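Local structure of Cfl (7A9J) at residues L56-A61 and A87-A91; T316-Q320 and N442-Q446; S499-F503 and Y524-K528. The protein probably activates carboxylic acids such as coronafacic acid with ATP for ligation, as AMP-binding ligases do. The protein carries 1 engineered substitution. One frame throughout, in Å; residues are numbered along the deposited sequence.

Overall arrangement
The three contacts follow one another along the chain, each closing before the next opens. Contact 1 joins helices 50-66 and 83-95 in the large AMP-binding part. Contact 2 joins helix 316-326, from that same part, to helix 437-445 in the C-terminal part. Contact 3 packs helix 524-530 on strand 500-503 in the C-terminal part. The centres of contacts 1 and 2 are about 45 Å apart, on opposite sides of the chain's centre. Contacts 2 and 3 share that other side, with centres about 21 Å apart and nearest atoms about 5 Å apart. Contacts 1 and 3 thus each hold together one part of the ligase, while contact 2 joins the two parts.

Contact 1. Residues L56-A61 and A87-A91; sequences LIQRIA and ATYYA
Ile57 and Ile60 both set CG1 anti to the carbonyl carbon (chi1 -75° and -63°), and their CD1 methyls reach helix 83-95. Ile60 CD1 presses on Ala87 CB at 3.5 Å, tighter than usual for two carbons. Ile60 CG2, the other branch, meets Ala91 CB at 3.6 Å. One isoleucine thus spans two alanines a helical turn apart. Ile57 CD1 lies 3.4 Å from Tyr90 CB and runs obliquely to that side chain. Ile57 CG1 also lies 3.5 Å from Ala87 O. Leu56 CD2 closes on Ala87 CB from another side, at 3.7 Å. The small alanines allow a close approach. The axes of the two short helical segments come within 8.3 Å and cross at -58°. No hydrogen bond passes between the segments, and the touching groups are mostly apolar. The hydroxyl of Thr88 is bonded back to Glu84 O in its own helix. The contact is a buried helix pair in the AMP-binding part of the chain. Phe25 and Phe28 of helix 24-34 touch Ile57, while Trp163 and Ile166 of helix 163-166 cover Ile60. Beyond Tyr90, helix 240-251 adds Phe247 and Leu250.

Contact 2. Residues T316-Q320 and N442-Q446; sequences TELSQ and NTLIQ
Gln320 and Ile445 have the most surface buried here, and Glu317 follows. The amide of Gln320 meets Asn442 and Gln446. Gln320 OE1 accepts from Gln446 NE2 at 3.1 Å, with a nearly straight N-H...O angle of 174°. The oxygen lies in the amide plane of Gln446, but the donor is tilted 33° from the Gln320 carbonyl plane. The two amide planes are 79° apart. Gln320 NE2 makes a weak hydrogen bond to Asn442 OD1 at 3.3 Å. The Gln320 chain is extended beyond CG, which carries its amide across to both partners. Gln446 instead bends at chi2, and Gln446 NE2 also donates to Asn442 O at 3.0 Å. Ile445 CD1 lies 3.7 Å from Glu317 CD, the two side chains crossing at about a right angle. Ile445 CG2 is 4.1 Å from Gln320 OE1. Asn442 ND2 bonds to Asn353 O, and Thr316 OG1 to Ser356 N. The pairing links the AMP-binding and C-terminal parts at the surface. The hydrogen bonds across it are all between neutral amides, beside one isoleucine resting on a glutamate. This is consistent with an interface that can part, since the C-terminal domain of this family is known to rotate.

Contact 3. Residues S499-F503 and Y524-K528; sequences SEYIF and YHLLK
Strand 500-503 belongs to the four-stranded mixed sheet of the C-terminal part, and helix 524-530 packs against it through Glu500, Ile502, Tyr524 and Lys528. Tyr524 OH donates to Glu500 OE2 at 2.5 Å, a short bond. The hydroxyl meets that oxygen on its syn side, 16° out of the carboxylate plane. OE2 sits at the edge of the tyrosine ring and in its plane, and the carboxylate is turned only 22° from the ring. Glu500 has CG anti to the backbone N (chi1 -179°) and an extended chain, which carries the carboxylate toward the helix. The sheet runs 450-460, 464-473, 500-503 and 533-536, and it supplies further partners. Arg466 of strand 464-473 makes a salt bridge to Glu500 OE1 and a hydrogen bond to Tyr524 OH, while Thr536 also bonds Glu500 OE1. Lys528 NZ donates to Tyr524 OH at 3.1 Å. A water donates to Glu500 OE1 at 2.9 Å and weakly accepts from Lys528 NZ. Arg466, with Lys528 nearby, would tend to keep Glu500 ionised. Beside this polar group, Ile502 CD1 touches Lys528 CG at 3.6 Å and approaches Tyr524 CE1 obliquely at 3.9 Å. Ile502 CG2 faces Leu527 O at 4.0 Å.

Contact 1. Residues L56-A61 and A87-A91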
loop_
_atom_site.group_PDB
_atom_site.type_symbol
_atom_site.label_atom_id
_atom_site.label_comp_id
_atom_site.label_asym_id
_atom_site.label_seq_id
_atom_site.Cartn_x
_atom_site.Cartn_y
_atom_site.Cartn_z
ATOM N N LEU A 56 -18.838 9.048 -18.836
ATOM C CA LEU A 56 -17.534 8.710 -19.430
ATOM C C LEU A 56 -17.292 7.192 -19.430
ATOM O O LEU A 56 -16.865 6.608 -20.443
ATOM C CB LEU A 56 -16.408 9.409 -18.650
ATOM C CG LEU A 56 -14.955 9.082 -19.019
ATOM C CD1 LEU A 56 -14.784 9.437 -20.512
ATOM C CD2 LEU A 56 -14.032 9.928 -18.162
ATOM N N ILE A 57 -17.619 6.540 -18.311
ATOM C CA ILE A 57 -17.492 5.086 -18.207
ATOM C C ILE A 57 -18.316 4.410 -19.281
ATOM O O ILE A 57 -17.866 3.447 -19.933
ATOM C CB ILE A 57 -17.953 4.615 -16.815
ATOM C CG1 ILE A 57 -16.890 4.973 -15.805
ATOM C CG2 ILE A 57 -18.120 3.080 -16.822
ATOM C CD1 ILE A 57 -17.448 5.057 -14.369
ATOM N N GLN A 58 -19.543 4.890 -19.471
ATOM C CA GLN A 58 -20.410 4.309 -20.491
ATOM C C GLN A 58 -19.829 4.476 -21.886
ATOM O O GLN A 58 -19.890 3.523 -22.681
ATOM C CB GLN A 58 -21.832 4.899 -20.416
ATOM C CG GLN A 58 -22.512 4.441 -19.104
ATOM C CD GLN A 58 -23.893 5.108 -18.927
ATOM O OE1 GLN A 58 -24.231 6.081 -19.597
ATOM N NE2 GLN A 58 -24.667 4.581 -18.010
ATOM N N ARG A 59 -19.291 5.682 -22.218
ATOM C CA ARG A 59 -18.694 5.891 -23.540
ATOM C C ARG A 59 -17.485 4.959 -23.755
ATOM O O ARG A 59 -17.335 4.374 -24.858
ATOM C CB ARG A 59 -18.285 7.352 -23.731
ATOM C CG ARG A 59 -19.460 8.306 -23.983
ATOM C CD ARG A 59 -18.968 9.647 -24.523
ATOM N NE ARG A 59 -20.126 10.379 -25.050
ATOM C CZ ARG A 59 -20.255 10.864 -26.273
ATOM N NH1 ARG A 59 -21.372 11.508 -26.583
ATOM N NH2 ARG A 59 -19.285 10.742 -27.175
ATOM N N ILE A 60 -16.663 4.785 -22.715
ATOM C CA ILE A 60 -15.498 3.908 -22.851
ATOM C C ILE A 60 -15.966 2.479 -23.097
ATOM O O ILE A 60 -15.503 1.809 -24.031
ATOM C CB ILE A 60 -14.562 3.984 -21.627
ATOM C CG1 ILE A 60 -13.953 5.387 -21.442
ATOM C CG2 ILE A 60 -13.410 2.952 -21.820
ATOM C CD1 ILE A 60 -13.478 5.640 -19.943
ATOM N N ALA A 61 -16.951 2.024 -22.319
ATOM C CA ALA A 61 -17.527 0.698 -22.547
ATOM C C ALA A 61 -18.016 0.524 -23.976
ATOM O O ALA A 61 -17.787 -0.528 -24.595
ATOM C CB ALA A 61 -18.669 0.428 -21.572
ATOM N N ALA A 87 -12.108 5.757 -14.751
ATOM C CA ALA A 87 -13.191 5.461 -15.667
ATOM C C ALA A 87 -12.945 4.155 -16.415
ATOM O O ALA A 87 -13.892 3.379 -16.666
ATOM C CB ALA A 87 -13.361 6.641 -16.622
ATOM N N THR A 88 -11.679 3.909 -16.802
ATOM C CA THR A 88 -11.358 2.705 -17.562
ATOM C C THR A 88 -11.521 1.469 -16.703
ATOM O O THR A 88 -12.036 0.461 -17.176
ATOM C CB THR A 88 -9.913 2.796 -18.079
ATOM O OG1 THR A 88 -9.855 3.863 -19.052
ATOM C CG2 THR A 88 -9.480 1.486 -18.743
ATOM N N TYR A 89 -11.081 1.524 -15.421
ATOM C CA TYR A 89 -11.363 0.385 -14.542
ATOM C C TYR A 89 -12.857 0.066 -14.530
ATOM O O TYR A 89 -13.253 -1.091 -14.674
ATOM C CB TYR A 89 -10.928 0.668 -13.092
ATOM C CG TYR A 89 -9.489 0.805 -12.840
ATOM C CD1 TYR A 89 -8.537 0.093 -13.590
ATOM C CD2 TYR A 89 -9.057 1.619 -11.806
ATOM C CE1 TYR A 89 -7.165 0.178 -13.270
ATOM C CE2 TYR A 89 -7.693 1.742 -11.503
ATOM C CZ TYR A 89 -6.757 1.013 -12.227
ATOM O OH TYR A 89 -5.411 1.093 -11.935
ATOM N N TYR A 90 -13.705 1.084 -14.346
ATOM C CA TYR A 90 -15.125 0.801 -14.273
ATOM C C TYR A 90 -15.697 0.335 -15.611
ATOM O O TYR A 90 -16.639 -0.488 -15.645
ATOM C CB TYR A 90 -15.862 2.050 -13.852
ATOM C CG TYR A 90 -15.853 2.215 -12.345
ATOM C CD1 TYR A 90 -16.491 1.259 -11.526
ATOM C CD2 TYR A 90 -15.316 3.351 -11.758
ATOM C CE1 TYR A 90 -16.561 1.446 -10.120
ATOM C CE2 TYR A 90 -15.384 3.542 -10.371
ATOM C CZ TYR A 90 -16.023 2.581 -9.580
ATOM O OH TYR A 90 -16.103 2.770 -8.224
ATOM N N ALA A 91 -15.180 0.866 -16.720
ATOM C CA ALA A 91 -15.656 0.382 -18.018
ATOM C C ALA A 91 -15.322 -1.099 -18.233
ATOM O O ALA A 91 -16.152 -1.840 -18.807
ATOM C CB ALA A 91 -15.116 1.248 -19.170
#

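Contact 2. Residues T316-Q320 and N442-Q446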
loop_
_atom_site.group_PDB
_atom_site.type_symbol
_atom_site.label_atom_id
_atom_site.label_comp_id
_atom_site.label_asym_id
_atom_site.label_seq_id
_atom_site.Cartn_x
_atom_site.Cartn_y
_atom_site.Cartn_z
ATOM N N THR A 316 4.303 1.745 14.389
ATOM C CA THR A 316 4.172 2.356 15.697
ATOM C C THR A 316 5.169 3.493 15.903
ATOM O O THR A 316 4.824 4.509 16.510
ATOM C CB THR A 316 4.326 1.254 16.784
ATOM O OG1 THR A 316 3.215 0.319 16.635
ATOM C CG2 THR A 316 4.378 1.863 18.212
ATOM N N GLU A 317 6.440 3.336 15.499
ATOM C CA GLU A 317 7.373 4.438 15.730
ATOM C C GLU A 317 6.996 5.657 14.885
ATOM O O GLU A 317 7.087 6.810 15.340
ATOM C CB GLU A 317 8.807 3.995 15.418
ATOM C CG GLU A 317 9.789 5.108 15.389
ATOM C CD GLU A 317 11.123 4.669 14.781
ATOM O OE1 GLU A 317 11.583 5.313 13.810
ATOM O OE2 GLU A 317 11.692 3.659 15.267
ATOM N N LEU A 318 6.593 5.413 13.654
ATOM C CA LEU A 318 6.132 6.510 12.805
ATOM C C LEU A 318 4.948 7.251 13.457
ATOM O O LEU A 318 4.873 8.483 13.421
ATOM C CB LEU A 318 5.732 5.932 11.455
ATOM C CG LEU A 318 5.011 6.871 10.461
ATOM C CD1 LEU A 318 5.787 8.129 10.265
ATOM C CD2 LEU A 318 4.860 6.109 9.173
ATOM N N SER A 319 4.025 6.516 14.086
ATOM C CA SER A 319 2.852 7.188 14.671
ATOM C C SER A 319 3.261 8.156 15.773
ATOM O O SER A 319 2.637 9.214 15.947
ATOM C CB SER A 319 1.853 6.150 15.196
ATOM O OG SER A 319 2.239 5.734 16.506
ATOM N N GLN A 320 4.303 7.799 16.551
ATOM C CA GLN A 320 4.804 8.699 17.578
ATOM C C GLN A 320 5.347 9.990 16.959
ATOM O O GLN A 320 4.999 11.098 17.390
ATOM C CB GLN A 320 5.895 7.981 18.410
ATOM C CG GLN A 320 5.351 6.605 19.009
ATOM C CD GLN A 320 6.417 5.625 19.581
ATOM O OE1 GLN A 320 7.610 5.928 19.667
ATOM N NE2 GLN A 320 5.953 4.434 19.974
ATOM N N ASN A 442 11.681 -0.301 20.327
ATOM C CA ASN A 442 10.583 0.549 20.773
ATOM C C ASN A 442 10.836 1.091 22.170
ATOM O O ASN A 442 10.536 2.248 22.452
ATOM C CB ASN A 442 9.254 -0.202 20.728
ATOM C CG ASN A 442 8.097 0.661 21.218
ATOM O OD1 ASN A 442 7.706 1.642 20.567
ATOM N ND2 ASN A 442 7.558 0.315 22.383
ATOM N N THR A 443 11.426 0.282 23.046
ATOM C CA THR A 443 11.756 0.754 24.385
ATOM C C THR A 443 12.843 1.821 24.339
ATOM O O THR A 443 12.742 2.854 25.004
ATOM C CB THR A 443 12.204 -0.436 25.241
ATOM O OG1 THR A 443 11.105 -1.344 25.366
ATOM C CG2 THR A 443 12.641 0.049 26.632
ATOM N N LEU A 444 13.902 1.566 23.566
ATOM C CA LEU A 444 15.056 2.461 23.529
ATOM C C LEU A 444 14.663 3.856 23.089
ATOM O O LEU A 444 15.025 4.853 23.727
ATOM C CB LEU A 444 16.120 1.892 22.584
ATOM C CG LEU A 444 16.901 0.702 23.131
ATOM C CD1 LEU A 444 17.682 0.052 22.015
ATOM C CD2 LEU A 444 17.823 1.122 24.282
ATOM N N ILE A 445 13.903 3.950 22.000
ATOM C CA ILE A 445 13.585 5.259 21.450
ATOM C C ILE A 445 12.705 6.118 22.387
ATOM O O ILE A 445 12.656 7.347 22.231
ATOM C CB ILE A 445 12.953 5.065 20.054
ATOM C CG1 ILE A 445 13.016 6.366 19.249
ATOM C CG2 ILE A 445 11.502 4.632 20.187
ATOM C CD1 ILE A 445 12.307 6.283 17.915
ATOM N N GLN A 446 12.029 5.525 23.382
ATOM C CA GLN A 446 11.273 6.339 24.330
ATOM C C GLN A 446 12.179 7.239 25.154
ATOM O O GLN A 446 11.721 8.277 25.660
ATOM C CB GLN A 446 10.443 5.459 25.275
ATOM C CG GLN A 446 9.480 4.525 24.579
ATOM C CD GLN A 446 8.744 5.220 23.456
ATOM O OE1 GLN A 446 8.208 6.320 23.637
ATOM N NE2 GLN A 446 8.767 4.612 22.270
#

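Contact 3. Residues S499-F503 and Y524-K528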
loop_
_atom_site.group_PDB
_atom_site.type_symbol
_atom_site.label_atom_id
_atom_site.label_comp_id
_atom_site.label_asym_id
_atom_site.label_seq_id
_atom_site.Cartn_x
_atom_site.Cartn_y
_atom_site.Cartn_z
ATOM N N SER A 499 23.943 -6.549 24.841
ATOM C CA SER A 499 25.261 -6.717 25.435
ATOM C C SER A 499 26.217 -5.572 25.121
ATOM O O SER A 499 27.275 -5.467 25.760
ATOM C CB SER A 499 25.862 -8.024 24.937
ATOM O OG SER A 499 25.193 -9.130 25.505
ATOM N N GLU A 500 25.872 -4.700 24.183
ATOM C CA GLU A 500 26.806 -3.719 23.666
ATOM C C GLU A 500 26.037 -2.602 22.986
ATOM O O GLU A 500 24.991 -2.837 22.390
ATOM C CB GLU A 500 27.735 -4.384 22.679
ATOM C CG GLU A 500 28.766 -3.518 22.068
ATOM C CD GLU A 500 29.733 -4.384 21.286
ATOM O OE1 GLU A 500 30.380 -5.261 21.899
ATOM O OE2 GLU A 500 29.792 -4.236 20.058
ATOM N N TYR A 501 26.575 -1.394 23.083
ATOM C CA TYR A 501 25.983 -0.188 22.518
ATOM C C TYR A 501 26.968 0.418 21.524
ATOM O O TYR A 501 28.149 0.600 21.851
ATOM C CB TYR A 501 25.654 0.801 23.660
ATOM C CG TYR A 501 24.610 0.251 24.587
ATOM C CD1 TYR A 501 23.307 0.102 24.142
ATOM C CD2 TYR A 501 24.907 -0.143 25.883
ATOM C CE1 TYR A 501 22.322 -0.401 24.942
ATOM C CE2 TYR A 501 23.897 -0.651 26.723
ATOM C CZ TYR A 501 22.606 -0.782 26.219
ATOM O OH TYR A 501 21.564 -1.292 26.955
ATOM N N ILE A 502 26.500 0.696 20.310
ATOM C CA ILE A 502 27.296 1.383 19.302
ATOM C C ILE A 502 26.649 2.739 19.066
ATOM O O ILE A 502 25.546 2.822 18.519
ATOM C CB ILE A 502 27.398 0.573 18.004
ATOM C CG1 ILE A 502 28.072 -0.783 18.280
ATOM C CG2 ILE A 502 28.245 1.329 16.962
ATOM C CD1 ILE A 502 28.173 -1.705 17.069
ATOM N N PHE A 503 27.309 3.805 19.499
ATOM C CA PHE A 503 26.775 5.147 19.314
ATOM C C PHE A 503 27.226 5.657 17.957
ATOM O O PHE A 503 28.429 5.708 17.676
ATOM C CB PHE A 503 27.235 6.103 20.419
ATOM C CG PHE A 503 26.725 5.743 21.777
ATOM C CD1 PHE A 503 27.355 4.757 22.528
ATOM C CD2 PHE A 503 25.614 6.373 22.304
ATOM C CE1 PHE A 503 26.882 4.408 23.781
ATOM C CE2 PHE A 503 25.143 6.039 23.560
ATOM C CZ PHE A 503 25.780 5.052 24.301
ATOM N N TYR A 524 28.921 -5.336 11.346
ATOM C CA TYR A 524 29.144 -5.044 12.759
ATOM C C TYR A 524 30.524 -4.467 13.038
ATOM O O TYR A 524 30.654 -3.465 13.760
ATOM C CB TYR A 524 28.920 -6.329 13.545
ATOM C CG TYR A 524 29.429 -6.311 14.970
ATOM C CD1 TYR A 524 28.902 -5.428 15.907
ATOM C CD2 TYR A 524 30.403 -7.210 15.386
ATOM C CE1 TYR A 524 29.359 -5.424 17.228
ATOM C CE2 TYR A 524 30.860 -7.217 16.716
ATOM C CZ TYR A 524 30.336 -6.317 17.621
ATOM O OH TYR A 524 30.774 -6.299 18.937
ATOM N N HIS A 525 31.590 -5.112 12.511
ATOM C CA HIS A 525 32.938 -4.592 12.727
ATOM C C HIS A 525 33.144 -3.242 12.050
ATOM O O HIS A 525 33.799 -2.363 12.632
ATOM C CB HIS A 525 33.970 -5.627 12.273
ATOM C CG HIS A 525 33.734 -6.954 12.909
ATOM N ND1 HIS A 525 34.063 -7.199 14.222
ATOM C CD2 HIS A 525 33.090 -8.059 12.464
ATOM C CE1 HIS A 525 33.689 -8.420 14.546
ATOM N NE2 HIS A 525 33.107 -8.967 13.495
ATOM N N LEU A 526 32.596 -3.049 10.845
ATOM C CA LEU A 526 32.650 -1.727 10.215
ATOM C C LEU A 526 31.952 -0.694 11.097
ATOM O O LEU A 526 32.523 0.359 11.416
ATOM C CB LEU A 526 32.018 -1.758 8.824
ATOM C CG LEU A 526 32.032 -0.374 8.139
ATOM C CD1 LEU A 526 33.434 0.099 7.825
ATOM C CD2 LEU A 526 31.183 -0.460 6.889
ATOM N N LEU A 527 30.735 -1.012 11.542
ATOM C CA LEU A 527 29.980 -0.091 12.398
ATOM C C LEU A 527 30.794 0.305 13.617
ATOM O O LEU A 527 30.918 1.493 13.930
ATOM C CB LEU A 527 28.647 -0.723 12.813
ATOM C CG LEU A 527 27.552 -0.813 11.741
ATOM C CD1 LEU A 527 26.388 -1.655 12.268
ATOM C CD2 LEU A 527 27.049 0.544 11.222
ATOM N N LYS A 528 31.356 -0.679 14.342
ATOM C CA LYS A 528 32.174 -0.324 15.499
ATOM C C LYS A 528 33.303 0.621 15.107
ATOM O O LYS A 528 33.600 1.568 15.840
ATOM C CB LYS A 528 32.737 -1.565 16.170
ATOM C CG LYS A 528 31.679 -2.340 16.920
ATOM C CD LYS A 528 32.337 -3.268 17.941
ATOM C CE LYS A 528 33.067 -4.378 17.238
ATOM N NZ LYS A 528 33.668 -5.243 18.314
HETATM O O HOH W 1 32.973 -6.424 21.117
#